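Local coordinates for PUA domain-containing protein (Pyrococcus horikoshii, PDB 3D79) that is of unknown function but, as a protein carrying a PUA domain, probably binds RNA, at residues A[54-59]-A[66-71]; A[73-78]-A[130-135]; A[93-98]-A[120-125]; A[142-147]-A[165-170]. All coordinates share one frame; numbering follows the deposited sequence.

Interaction 1: A[54-59]-A[66-71]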
loop_
_atom_site.group_PDB
_atom_site.type_symbol
_atom_site.label_atom_id
_atom_site.label_comp_id
_atom_site.label_asym_id
_atom_site.label_seq_id
_atom_site.Cartn_x
_atom_site.Cartn_y
_atom_site.Cartn_z
ATOM N N LYS A 54 -11.347 2.331 -15.340
ATOM C CA LYS A 54 -10.573 2.238 -16.582
ATOM C C LYS A 54 -9.061 2.425 -16.423
ATOM O O LYS A 54 -8.302 2.182 -17.367
ATOM C CB LYS A 54 -11.140 3.184 -17.652
ATOM C CG LYS A 54 -12.616 2.947 -17.970
ATOM C CD LYS A 54 -12.906 1.494 -18.299
ATOM C CE LYS A 54 -14.400 1.242 -18.378
ATOM N NZ LYS A 54 -14.701 -0.209 -18.575
ATOM N N THR A 55 -8.625 2.851 -15.240
ATOM C CA THR A 55 -7.199 2.950 -14.966
ATOM C C THR A 55 -6.770 2.044 -13.802
ATOM O O THR A 55 -5.585 1.975 -13.476
ATOM C CB THR A 55 -6.749 4.412 -14.690
ATOM O OG1 THR A 55 -7.353 4.891 -13.483
ATOM C CG2 THR A 55 -7.124 5.333 -15.853
ATOM N N THR A 56 -7.732 1.339 -13.206
ATOM C CA THR A 56 -7.500 0.632 -11.938
ATOM C C THR A 56 -8.047 -0.788 -11.935
ATOM O O THR A 56 -9.229 -1.010 -12.190
ATOM C CB THR A 56 -8.132 1.396 -10.756
ATOM O OG1 THR A 56 -7.772 2.781 -10.831
ATOM C CG2 THR A 56 -7.658 0.822 -9.416
ATOM N N GLU A 57 -7.177 -1.746 -11.621
ATOM C CA GLU A 57 -7.582 -3.142 -11.499
ATOM C C GLU A 57 -7.364 -3.633 -10.073
ATOM O O GLU A 57 -6.522 -3.102 -9.353
ATOM C CB GLU A 57 -6.787 -4.021 -12.459
ATOM C CG GLU A 57 -7.077 -3.792 -13.937
ATOM C CD GLU A 57 -5.968 -4.343 -14.808
ATOM O OE1 GLU A 57 -4.831 -3.826 -14.716
ATOM O OE2 GLU A 57 -6.228 -5.294 -15.571
ATOM N N ILE A 58 -8.138 -4.647 -9.692
ATOM C CA ILE A 58 -7.992 -5.338 -8.412
ATOM C C ILE A 58 -7.455 -6.743 -8.688
ATOM O O ILE A 58 -8.009 -7.479 -9.502
ATOM C CB ILE A 58 -9.352 -5.408 -7.649
ATOM C CG1 ILE A 58 -9.959 -4.004 -7.455
ATOM C CG2 ILE A 58 -9.229 -6.182 -6.310
ATOM C CD1 ILE A 58 -9.081 -3.007 -6.698
ATOM N N ILE A 59 -6.355 -7.095 -8.034
ATOM C CA ILE A 59 -5.767 -8.420 -8.201
ATOM C C ILE A 59 -6.160 -9.279 -7.003
ATOM O O ILE A 59 -5.889 -8.909 -5.857
ATOM C CB ILE A 59 -4.224 -8.365 -8.311
ATOM C CG1 ILE A 59 -3.773 -7.395 -9.418
ATOM C CG2 ILE A 59 -3.640 -9.778 -8.509
ATOM C CD1 ILE A 59 -4.141 -7.830 -10.831
ATOM N N MET A 66 -6.195 -8.517 -3.048
ATOM C CA MET A 66 -4.875 -8.309 -2.468
ATOM C C MET A 66 -4.183 -7.040 -2.946
ATOM O O MET A 66 -3.600 -6.321 -2.136
ATOM C CB MET A 66 -3.968 -9.523 -2.719
ATOM C CG MET A 66 -4.229 -10.698 -1.772
ATOM S SD MET A 66 -3.958 -10.304 -0.032
ATOM C CE MET A 66 -2.205 -9.955 -0.027
ATOM N N PHE A 67 -4.229 -6.776 -4.253
ATOM C CA PHE A 67 -3.449 -5.672 -4.817
ATOM C C PHE A 67 -4.246 -4.751 -5.715
ATOM O O PHE A 67 -5.218 -5.166 -6.354
ATOM C CB PHE A 67 -2.260 -6.194 -5.631
ATOM C CG PHE A 67 -1.545 -7.334 -4.986
ATOM C CD1 PHE A 67 -0.806 -7.136 -3.825
ATOM C CD2 PHE A 67 -1.622 -8.614 -5.529
ATOM C CE1 PHE A 67 -0.141 -8.207 -3.207
ATOM C CE2 PHE A 67 -0.961 -9.683 -4.926
ATOM C CZ PHE A 67 -0.232 -9.483 -3.756
ATOM N N ILE A 68 -3.795 -3.501 -5.757
ATOM C CA ILE A 68 -4.209 -2.547 -6.782
ATOM C C ILE A 68 -3.245 -2.687 -7.952
ATOM O O ILE A 68 -2.055 -2.926 -7.753
ATOM C CB ILE A 68 -4.204 -1.089 -6.227
ATOM C CG1 ILE A 68 -5.018 -0.149 -7.125
ATOM C CG2 ILE A 68 -2.784 -0.563 -6.006
ATOM C CD1 ILE A 68 -5.437 1.130 -6.396
ATOM N N ARG A 69 -3.751 -2.573 -9.174
ATOM C CA ARG A 69 -2.859 -2.476 -10.319
ATOM C C ARG A 69 -3.180 -1.222 -11.113
ATOM O O ARG A 69 -4.338 -0.963 -11.446
ATOM C CB ARG A 69 -2.893 -3.724 -11.206
ATOM C CG ARG A 69 -1.864 -3.665 -12.350
ATOM C CD ARG A 69 -1.604 -5.021 -12.992
ATOM N NE ARG A 69 -2.739 -5.509 -13.770
ATOM C CZ ARG A 69 -2.739 -6.640 -14.475
ATOM N NH1 ARG A 69 -1.658 -7.413 -14.511
ATOM N NH2 ARG A 69 -3.822 -6.999 -15.150
ATOM N N ARG A 70 -2.139 -0.430 -11.345
ATOM C CA ARG A 70 -2.193 0.735 -12.215
ATOM C C ARG A 70 -1.173 0.473 -13.308
ATOM O O ARG A 70 0.029 0.390 -13.031
ATOM C CB ARG A 70 -1.841 1.999 -11.436
ATOM C CG ARG A 70 -2.924 2.453 -10.467
ATOM C CD ARG A 70 -3.828 3.504 -11.099
ATOM N NE ARG A 70 -5.067 3.680 -10.345
ATOM C CZ ARG A 70 -5.267 4.623 -9.432
ATOM N NH1 ARG A 70 -6.433 4.690 -8.802
ATOM N NH2 ARG A 70 -4.308 5.496 -9.144
ATOM N N LYS A 71 -1.667 0.346 -14.540
ATOM C CA LYS A 71 -0.916 -0.199 -15.685
ATOM C C LYS A 71 -0.268 -1.558 -15.399
ATOM O O LYS A 71 -0.972 -2.572 -15.357
ATOM C CB LYS A 71 0.056 0.823 -16.329
ATOM C CG LYS A 71 0.702 1.858 -15.397
ATOM C CD LYS A 71 2.144 1.503 -15.012
ATOM C CE LYS A 71 3.178 2.181 -15.926
ATOM N NZ LYS A 71 3.230 1.595 -17.307
HETATM O O HOH W 1 -3.476 2.695 -15.012
HETATM O O HOH W 2 -4.427 -1.061 -14.390
HETATM O O HOH W 3 -2.922 -3.747 -16.958
#
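Ile59 and Phe67 make the tightly packed end of this contact. The CG2 branch of Ile59 lies 3.8 Å from CD2 of Phe67, near the ring plane and at its edge, while Met66 CB sits over the centre of one ring face. Ile24 of helix 18-32 closes on both residues, which suits branched and aromatic hydrocarbon here. Ile59 O is gripped twice, by Met66 N and by Phe67 N, because two residues face one: a classic beta bulge in the antiparallel hairpin of strands 56-61 and 64-70, part of the sheet in the Pre-PUA-like region. Ile59 N returns a nearly straight bond to Phe67 O (2.8 Å, 176°). Beside Ile68, whose side chain is on the face opposite Phe67, Thr56 CG2 comes to 3.6 Å from Ile68 CG1.

Toward Lys71 the pairing becomes polar and wet. Glu57 and Arg69 run side by side, pointing the same way; the guanidinium grips the carboxylate side-on, NE to OE1 at 2.8 Å and NH2 to OE2 at 3.0 Å, both oxygens being met from above the carboxylate plane. Ile59 CD1 lies over one face of that guanidinium and a water over the opposite one. A bend at chi2 (-95°) swings Arg70 back, where NE (2.9 Å) and NH1 both reach Thr56 OG1 in the guanidinium plane. Water also joins Glu57 OE1 to Lys71 O, and another donates to O of Thr55, a residue at the solvent side.

Interaction 2: A[73-78]-A[130-135]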
loop_
_atom_site.group_PDB
_atom_site.type_symbol
_atom_site.label_atom_id
_atom_site.label_comp_id
_atom_site.label_asym_id
_atom_site.label_seq_id
_atom_site.Cartn_x
_atom_site.Cartn_y
_atom_site.Cartn_z
ATOM N N LEU A 73 2.001 -1.843 -12.682
ATOM C CA LEU A 73 2.543 -1.735 -11.323
ATOM C C LEU A 73 1.507 -2.064 -10.257
ATOM O O LEU A 73 0.368 -1.603 -10.323
ATOM C CB LEU A 73 3.124 -0.339 -11.070
ATOM C CG LEU A 73 4.307 0.125 -11.928
ATOM C CD1 LEU A 73 4.733 1.520 -11.496
ATOM C CD2 LEU A 73 5.484 -0.839 -11.853
ATOM N N ILE A 74 1.922 -2.859 -9.270
ATOM C CA ILE A 74 1.018 -3.296 -8.214
ATOM C C ILE A 74 1.453 -2.804 -6.830
ATOM O O ILE A 74 2.616 -2.439 -6.612
ATOM C CB ILE A 74 0.830 -4.856 -8.192
ATOM C CG1 ILE A 74 2.159 -5.584 -7.977
ATOM C CG2 ILE A 74 0.182 -5.344 -9.484
ATOM C CD1 ILE A 74 2.564 -5.734 -6.532
ATOM N N PHE A 75 0.500 -2.804 -5.904
ATOM C CA PHE A 75 0.778 -2.522 -4.499
ATOM C C PHE A 75 -0.354 -3.097 -3.655
ATOM O O PHE A 75 -1.490 -3.150 -4.114
ATOM C CB PHE A 75 0.910 -1.017 -4.244
ATOM C CG PHE A 75 1.656 -0.685 -2.980
ATOM C CD1 PHE A 75 3.030 -0.897 -2.893
ATOM C CD2 PHE A 75 0.986 -0.162 -1.873
ATOM C CE1 PHE A 75 3.729 -0.604 -1.729
ATOM C CE2 PHE A 75 1.676 0.138 -0.705
ATOM C CZ PHE A 75 3.052 -0.082 -0.630
ATOM N N PRO A 76 -0.050 -3.562 -2.427
ATOM C CA PRO A 76 -1.148 -4.054 -1.589
ATOM C C PRO A 76 -2.289 -3.056 -1.374
ATOM O O PRO A 76 -2.050 -1.860 -1.193
ATOM C CB PRO A 76 -0.459 -4.348 -0.247
ATOM C CG PRO A 76 0.945 -4.642 -0.618
ATOM C CD PRO A 76 1.259 -3.719 -1.760
ATOM N N LEU A 77 -3.517 -3.565 -1.389
ATOM C CA LEU A 77 -4.696 -2.777 -1.033
ATOM C C LEU A 77 -4.696 -2.436 0.451
ATOM O O LEU A 77 -4.034 -3.106 1.252
ATOM C CB LEU A 77 -5.975 -3.553 -1.355
ATOM C CG LEU A 77 -6.265 -3.844 -2.830
ATOM C CD1 LEU A 77 -7.363 -4.873 -2.942
ATOM C CD2 LEU A 77 -6.632 -2.566 -3.590
ATOM N N VAL A 78 -5.451 -1.403 0.820
ATOM C CA VAL A 78 -5.598 -1.045 2.235
ATOM C C VAL A 78 -6.202 -2.210 3.033
ATOM O O VAL A 78 -5.740 -2.494 4.145
ATOM C CB VAL A 78 -6.377 0.288 2.442
ATOM C CG1 VAL A 78 -6.525 0.608 3.930
ATOM C CG2 VAL A 78 -5.635 1.433 1.758
ATOM N N PHE A 130 6.091 3.536 -4.258
ATOM C CA PHE A 130 4.816 3.220 -3.626
ATOM C C PHE A 130 5.060 3.074 -2.131
ATOM O O PHE A 130 6.037 2.447 -1.716
ATOM C CB PHE A 130 4.280 1.878 -4.122
ATOM C CG PHE A 130 3.480 1.950 -5.386
ATOM C CD1 PHE A 130 2.502 2.925 -5.567
ATOM C CD2 PHE A 130 3.678 1.004 -6.383
ATOM C CE1 PHE A 130 1.749 2.970 -6.740
ATOM C CE2 PHE A 130 2.936 1.038 -7.555
ATOM C CZ PHE A 130 1.964 2.023 -7.734
ATOM N N VAL A 131 4.169 3.643 -1.328
ATOM C CA VAL A 131 4.275 3.549 0.130
ATOM C C VAL A 131 2.901 3.262 0.727
ATOM O O VAL A 131 1.882 3.468 0.071
ATOM C CB VAL A 131 4.853 4.849 0.764
ATOM C CG1 VAL A 131 6.315 5.072 0.330
ATOM C CG2 VAL A 131 3.977 6.068 0.450
ATOM N N PHE A 132 2.866 2.774 1.965
ATOM C CA PHE A 132 1.610 2.754 2.700
ATOM C C PHE A 132 1.700 3.666 3.913
ATOM O O PHE A 132 2.794 3.959 4.404
ATOM C CB PHE A 132 1.179 1.333 3.111
ATOM C CG PHE A 132 2.062 0.707 4.145
ATOM C CD1 PHE A 132 1.773 0.842 5.498
ATOM C CD2 PHE A 132 3.187 -0.022 3.767
ATOM C CE1 PHE A 132 2.601 0.274 6.462
ATOM C CE2 PHE A 132 4.010 -0.603 4.725
ATOM C CZ PHE A 132 3.715 -0.450 6.073
ATOM N N VAL A 133 0.536 4.103 4.379
ATOM C CA VAL A 133 0.425 5.051 5.476
ATOM C C VAL A 133 -0.259 4.344 6.636
ATOM O O VAL A 133 -1.322 3.759 6.459
ATOM C CB VAL A 133 -0.404 6.289 5.062
ATOM C CG1 VAL A 133 -0.426 7.325 6.188
ATOM C CG2 VAL A 133 0.152 6.904 3.770
ATOM N N VAL A 134 0.362 4.394 7.814
ATOM C CA VAL A 134 -0.217 3.779 9.016
ATOM C C VAL A 134 -0.199 4.763 10.171
ATOM O O VAL A 134 0.705 5.592 10.257
ATOM C CB VAL A 134 0.536 2.488 9.446
ATOM C CG1 VAL A 134 0.141 1.326 8.550
ATOM C CG2 VAL A 134 2.049 2.710 9.453
ATOM N N GLU A 135 -1.183 4.658 11.061
ATOM C CA GLU A 135 -1.218 5.506 12.253
ATOM C C GLU A 135 -0.462 4.844 13.401
ATOM O O GLU A 135 -0.443 3.619 13.512
ATOM C CB GLU A 135 -2.652 5.891 12.647
ATOM C CG GLU A 135 -3.664 4.752 12.742
ATOM C CD GLU A 135 -3.568 3.952 14.039
ATOM O OE1 GLU A 135 -3.835 2.736 14.003
ATOM O OE2 GLU A 135 -3.218 4.536 15.091
#
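Phe130 opens the second segment by presenting a ring face to Phe75: CB of Phe75 stands over that face, 4.2 Å from the ring centroid and 18° off the normal, a CH-pi contact. Leu73 CB comes to the edge of the same ring, 3.8 Å from Phe130 CE2. The exchange is mutual, since Phe130 CB packs over a face of the Phe75 ring, only 3.3 Å from CD1. The two side chains slide past each other in opposite directions, their rings set obliquely, with planes at 36°. Phe75 reaches this place with CG anti to its own backbone N (chi1 -160°), which carries the ring across toward strand 130-135.

No hydrogen bond joins the segments, and their strand axes lie 8.2 Å apart: this is side-chain packing between two sheets, strand 73-76 at the border of the Pre-PUA-like sheet and strand 130-135 within the PUA sheet. Next in order, Val131 points its side chain away from Phe75, where it touches Val97, and offers its backbone, with O 3.4 Å from Phe75 CE2. Phe132 follows, its CB 4.0 Å from Phe75 CE2 and the ring edge facing Phe75 CZ. Met31 of helix 18-32 and Ile144 also touch Phe75, so a large flat hydrocarbon suits this buried site. Replacing Phe75 by an alanine would probably open a gap between the sheets and leave Phe130 CB and Val131 without the ring they pack on.

Interaction 3: A[93-98]-A[120-125]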
loop_
_atom_site.group_PDB
_atom_site.type_symbol
_atom_site.label_atom_id
_atom_site.label_comp_id
_atom_site.label_asym_id
_atom_site.label_seq_id
_atom_site.Cartn_x
_atom_site.Cartn_y
_atom_site.Cartn_z
ATOM N N TRP A 93 7.485 -1.947 9.201
ATOM C CA TRP A 93 7.586 -2.541 7.860
ATOM C C TRP A 93 8.303 -1.665 6.834
ATOM O O TRP A 93 8.356 -0.436 6.985
ATOM C CB TRP A 93 6.187 -2.877 7.336
ATOM C CG TRP A 93 5.757 -4.299 7.553
ATOM C CD1 TRP A 93 6.094 -5.118 8.599
ATOM C CD2 TRP A 93 4.868 -5.053 6.724
ATOM N NE1 TRP A 93 5.486 -6.343 8.455
ATOM C CE2 TRP A 93 4.722 -6.328 7.317
ATOM C CE3 TRP A 93 4.177 -4.774 5.533
ATOM C CZ2 TRP A 93 3.921 -7.330 6.756
ATOM C CZ3 TRP A 93 3.378 -5.773 4.976
ATOM C CH2 TRP A 93 3.258 -7.033 5.591
ATOM N N PRO A 94 8.840 -2.292 5.768
ATOM C CA PRO A 94 9.362 -1.512 4.656
ATOM C C PRO A 94 8.235 -0.740 3.981
ATOM O O PRO A 94 7.071 -1.173 4.020
ATOM C CB PRO A 94 9.912 -2.567 3.683
ATOM C CG PRO A 94 9.948 -3.843 4.427
ATOM C CD PRO A 94 8.966 -3.746 5.541
ATOM N N ARG A 95 8.595 0.395 3.388
ATOM C CA ARG A 95 7.680 1.283 2.655
ATOM C C ARG A 95 6.611 1.948 3.525
ATOM O O ARG A 95 5.628 2.474 3.009
ATOM C CB ARG A 95 7.026 0.570 1.461
ATOM C CG ARG A 95 8.004 0.036 0.421
ATOM C CD ARG A 95 8.867 1.151 -0.171
ATOM N NE ARG A 95 9.763 0.674 -1.226
ATOM C CZ ARG A 95 9.449 0.597 -2.517
ATOM N NH1 ARG A 95 8.241 0.948 -2.952
ATOM N NH2 ARG A 95 10.353 0.148 -3.380
ATOM N N ARG A 96 6.820 1.935 4.840
ATOM C CA ARG A 96 5.893 2.557 5.779
ATOM C C ARG A 96 6.068 4.068 5.866
ATOM O O ARG A 96 7.180 4.604 5.777
ATOM C CB ARG A 96 6.058 1.963 7.188
ATOM C CG ARG A 96 7.241 2.543 7.948
ATOM C CD ARG A 96 7.452 1.866 9.294
ATOM N NE ARG A 96 8.680 2.334 9.937
ATOM C CZ ARG A 96 9.901 1.878 9.662
ATOM N NH1 ARG A 96 10.083 0.931 8.746
ATOM N NH2 ARG A 96 10.953 2.382 10.299
ATOM N N VAL A 97 4.937 4.734 6.044
ATOM C CA VAL A 97 4.884 6.134 6.450
ATOM C C VAL A 97 3.965 6.166 7.661
ATOM O O VAL A 97 2.779 5.852 7.558
ATOM C CB VAL A 97 4.337 7.027 5.318
ATOM C CG1 VAL A 97 4.226 8.468 5.793
ATOM C CG2 VAL A 97 5.239 6.922 4.086
ATOM N N VAL A 98 4.525 6.501 8.823
ATOM C CA VAL A 98 3.763 6.470 10.074
ATOM C C VAL A 98 3.341 7.882 10.462
ATOM O O VAL A 98 4.187 8.774 10.536
ATOM C CB VAL A 98 4.580 5.838 11.225
ATOM C CG1 VAL A 98 3.674 5.562 12.410
ATOM C CG2 VAL A 98 5.237 4.541 10.746
ATOM N N ASP A 120 7.376 8.720 11.639
ATOM C CA ASP A 120 8.415 7.784 11.214
ATOM C C ASP A 120 8.164 7.403 9.766
ATOM O O ASP A 120 7.043 7.514 9.280
ATOM C CB ASP A 120 8.399 6.518 12.086
ATOM C CG ASP A 120 9.586 5.606 11.826
ATOM O OD1 ASP A 120 10.673 6.122 11.489
ATOM O OD2 ASP A 120 9.430 4.365 11.956
ATOM N N ALA A 121 9.221 6.967 9.090
ATOM C CA ALA A 121 9.138 6.491 7.717
ATOM C C ALA A 121 10.300 5.547 7.461
ATOM O O ALA A 121 11.350 5.661 8.092
ATOM C CB ALA A 121 9.170 7.673 6.730
ATOM N N ASP A 122 10.099 4.602 6.555
ATOM C CA ASP A 122 11.171 3.713 6.129
ATOM C C ASP A 122 12.234 4.520 5.388
ATOM O O ASP A 122 11.955 5.109 4.349
ATOM C CB ASP A 122 10.592 2.613 5.236
ATOM C CG ASP A 122 11.658 1.737 4.603
ATOM O OD1 ASP A 122 12.798 1.685 5.119
ATOM O OD2 ASP A 122 11.337 1.092 3.588
ATOM N N GLU A 123 13.453 4.547 5.924
ATOM C CA GLU A 123 14.537 5.313 5.293
ATOM C C GLU A 123 14.914 4.774 3.906
ATOM O O GLU A 123 15.583 5.454 3.125
ATOM C CB GLU A 123 15.753 5.398 6.217
ATOM C CG GLU A 123 15.465 6.154 7.516
ATOM C CD GLU A 123 16.673 6.889 8.070
ATOM O OE1 GLU A 123 17.751 6.857 7.433
ATOM O OE2 GLU A 123 16.538 7.508 9.151
ATOM N N GLY A 124 14.449 3.565 3.595
ATOM C CA GLY A 124 14.665 2.963 2.281
ATOM C C GLY A 124 13.826 3.580 1.175
ATOM O O GLY A 124 14.117 3.387 -0.008
ATOM N N ILE A 125 12.787 4.323 1.560
ATOM C CA ILE A 125 11.877 4.982 0.619
ATOM C C ILE A 125 12.592 6.057 -0.208
ATOM O O ILE A 125 13.301 6.907 0.341
ATOM C CB ILE A 125 10.660 5.636 1.357
ATOM C CG1 ILE A 125 9.725 4.575 1.938
ATOM C CG2 ILE A 125 9.871 6.552 0.423
ATOM C CD1 ILE A 125 8.798 5.105 3.029
HETATM O O HOH W 4 12.691 0.490 7.752
#
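The guanidinium of Arg96 lies with one face against the backbone of Ala121 and Asp122, Asp122 N standing over its centre, while its edges carry the polar partners. At one edge NE and NH2 both grip Asp120 OD2 side-on, each at 3.0 Å and each with the oxygen in the guanidinium plane; the carboxylate is turned 53° from that plane, and both nitrogens come from the same face of it. At another edge NH1 gives a 2.8 Å bond to Trp93 O and a further one to a water that donates to Asp122 OD1. Arginine suits the place, having N-H groups for a carboxylate, a carbonyl and a water in one plane.

Asp122 ties two turns together. With CG anti to the backbone N (chi1 173°), its OD2 takes Arg95 N, in the Trp93-Arg96 turn, at 2.8 Å and almost straight (178°), while OD1 accepts from Gly124 N in an Asx turn. Farther along, Asp122 N to Arg96 O (3.0 Å) and Val98 N to Asp120 O (2.8 Å) pair strand 96-99 antiparallel with strand 118-121 in the PUA sheet. Ile125 CD1 packs against Arg96 O at 3.2 Å and touches Val97 CG2.

A leucine in place of Arg96 would probably leave Asp120 without its cationic mate and Trp93 O without this donor. The salt bridge and the NH1 bond probably fix the guanidinium's rotation, while backbone N-H groups hold the Asp122 carboxylate.

Interaction 4: A[142-147]-A[165-170]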
loop_
_atom_site.group_PDB
_atom_site.type_symbol
_atom_site.label_atom_id
_atom_site.label_comp_id
_atom_site.label_asym_id
_atom_site.label_seq_id
_atom_site.Cartn_x
_atom_site.Cartn_y
_atom_site.Cartn_z
ATOM N N LEU A 142 -4.043 3.381 6.690
ATOM C CA LEU A 142 -5.046 4.370 6.323
ATOM C C LEU A 142 -5.121 4.525 4.812
ATOM O O LEU A 142 -6.174 4.854 4.263
ATOM C CB LEU A 142 -4.687 5.737 6.914
ATOM C CG LEU A 142 -4.318 5.834 8.393
ATOM C CD1 LEU A 142 -3.895 7.253 8.713
ATOM C CD2 LEU A 142 -5.492 5.403 9.265
ATOM N N ALA A 143 -3.994 4.301 4.148
ATOM C CA ALA A 143 -3.865 4.688 2.742
ATOM C C ALA A 143 -2.631 4.097 2.090
ATOM O O ALA A 143 -1.712 3.638 2.767
ATOM C CB ALA A 143 -3.816 6.216 2.626
ATOM N N ILE A 144 -2.623 4.135 0.760
ATOM C CA ILE A 144 -1.433 3.837 -0.015
ATOM C C ILE A 144 -1.218 4.985 -0.993
ATOM O O ILE A 144 -2.166 5.720 -1.316
ATOM C CB ILE A 144 -1.518 2.472 -0.757
ATOM C CG1 ILE A 144 -2.711 2.425 -1.717
ATOM C CG2 ILE A 144 -1.606 1.309 0.257
ATOM C CD1 ILE A 144 -2.646 1.277 -2.725
ATOM N N GLY A 145 0.017 5.147 -1.445
ATOM C CA GLY A 145 0.332 6.254 -2.344
ATOM C C GLY A 145 1.752 6.281 -2.849
ATOM O O GLY A 145 2.490 5.299 -2.752
ATOM N N ILE A 146 2.122 7.431 -3.403
ATOM C CA ILE A 146 3.429 7.636 -3.995
ATOM C C ILE A 146 4.200 8.650 -3.167
ATOM O O ILE A 146 3.694 9.744 -2.878
ATOM C CB ILE A 146 3.306 8.158 -5.451
ATOM C CG1 ILE A 146 2.446 7.201 -6.285
ATOM C CG2 ILE A 146 4.698 8.361 -6.068
ATOM C CD1 ILE A 146 2.137 7.690 -7.693
ATOM N N ALA A 147 5.420 8.277 -2.786
ATOM C CA ALA A 147 6.301 9.158 -2.030
ATOM C C ALA A 147 6.712 10.368 -2.858
ATOM O O ALA A 147 7.137 10.230 -4.008
ATOM C CB ALA A 147 7.528 8.410 -1.576
ATOM N N VAL A 165 -1.647 10.391 -2.070
ATOM C CA VAL A 165 -2.515 9.239 -1.801
ATOM C C VAL A 165 -3.273 8.828 -3.068
ATOM O O VAL A 165 -3.794 9.682 -3.793
ATOM C CB VAL A 165 -3.485 9.507 -0.630
ATOM C CG1 VAL A 165 -4.471 8.348 -0.459
ATOM C CG2 VAL A 165 -2.692 9.731 0.658
ATOM N N ILE A 166 -3.304 7.524 -3.338
ATOM C CA ILE A 166 -4.027 6.996 -4.502
ATOM C C ILE A 166 -5.205 6.097 -4.114
ATOM O O ILE A 166 -6.051 5.770 -4.949
ATOM C CB ILE A 166 -3.077 6.257 -5.496
ATOM C CG1 ILE A 166 -2.523 4.961 -4.881
ATOM C CG2 ILE A 166 -1.957 7.190 -5.972
ATOM C CD1 ILE A 166 -1.690 4.113 -5.858
ATOM N N HIS A 167 -5.248 5.699 -2.844
ATOM C CA HIS A 167 -6.293 4.831 -2.326
ATOM C C HIS A 167 -6.244 4.922 -0.807
ATOM O O HIS A 167 -5.171 4.822 -0.211
ATOM C CB HIS A 167 -6.104 3.386 -2.839
ATOM C CG HIS A 167 -6.901 2.355 -2.097
ATOM N ND1 HIS A 167 -6.380 1.127 -1.744
ATOM C CD2 HIS A 167 -8.176 2.365 -1.643
ATOM C CE1 HIS A 167 -7.299 0.431 -1.097
ATOM N NE2 HIS A 167 -8.395 1.161 -1.017
ATOM N N HIS A 168 -7.396 5.144 -0.186
ATOM C CA HIS A 168 -7.466 5.227 1.269
ATOM C C HIS A 168 -8.661 4.464 1.818
ATOM O O HIS A 168 -9.634 4.219 1.098
ATOM C CB HIS A 168 -7.477 6.689 1.745
ATOM C CG HIS A 168 -8.684 7.468 1.313
ATOM N ND1 HIS A 168 -9.863 7.480 2.030
ATOM C CD2 HIS A 168 -8.882 8.286 0.252
ATOM C CE1 HIS A 168 -10.738 8.262 1.421
ATOM N NE2 HIS A 168 -10.171 8.756 0.336
ATOM N N ALA A 169 -8.575 4.074 3.090
ATOM C CA ALA A 169 -9.702 3.438 3.762
ATOM C C ALA A 169 -10.901 4.387 3.691
ATOM O O ALA A 169 -10.736 5.609 3.788
ATOM C CB ALA A 169 -9.350 3.101 5.209
ATOM N N ARG A 170 -12.091 3.819 3.502
ATOM C CA ARG A 170 -13.347 4.577 3.322
ATOM C C ARG A 170 -13.616 5.083 1.896
ATOM O O ARG A 170 -14.687 5.642 1.643
ATOM C CB ARG A 170 -13.466 5.752 4.305
ATOM C CG ARG A 170 -13.395 5.387 5.775
ATOM C CD ARG A 170 -13.673 6.624 6.602
ATOM N NE ARG A 170 -13.435 6.413 8.025
ATOM C CZ ARG A 170 -13.522 7.368 8.945
ATOM N NH1 ARG A 170 -13.842 8.610 8.597
ATOM N NH2 ARG A 170 -13.284 7.082 10.219
#
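Ile144 holds CG1 between its backbone N and carbonyl carbon (chi1 59°), which sets that branch 3.7 Å from His167 CB and lets CD1 come to the edge of the imidazole in its plane. His167 answers with its ring anti to the backbone N (chi1 165°), its side chain lying on the same face of the sheet as that of Ile144. The ring is buried beside Leu77 and Val78, and its ND1 finds no partner in the model. On the opposite face Ala143 CB touches His168 CB at 3.8 Å, and Val165 CG1 comes in beside it at the same distance from Ala143 CB; alanine fits because the two backbones come so close, with CA of Ala143 and CA of His168 3.9 Å apart.

The pairing is antiparallel, strand 141-147 of the PUA sheet against the chain as it turns a corner at Ile166. Ile166 and His167 both face Ile144, a classic beta bulge, so Ile144 O takes Ile166 N at 2.9 Å in the carbonyl plane and His167 N only weakly. Ile144 N gives a 2.8 Å bond to His167 O, nearly along the C=O axis, and Ala169 N bonds Leu142 O. Glycine suits position 145, since a CB there would be tight against Val165 CA. The imidazole of His168 leads away from strand 141-147, and its ND1 donates to Ala169 O at 2.7 Å from above the carbonyl plane.

Overall arrangement
Interaction 2 sits at the centre of the molecule, about 1 Å from it, with interaction 4 about 6 Å from interaction 2 (centre to centre): strands 130-135 and 141-147 are neighbours in the PUA sheet, with Val131 N bonded to Gly145 O at 2.8 Å. Interaction 1 meets interaction 2 through the next strand of its own sheet, Ile68 N to Phe75 O (2.9 Å), and meets interaction 4 by packing of Ile68 on Ile144. Interaction 3 extends the PUA sheet on the far side, where Phe132 O bonds Val97 N. Interactions 1 and 3 do not touch, their centres about 23 Å apart. No ligand marks a binding site, so the likely RNA surface cannot be placed from these contacts.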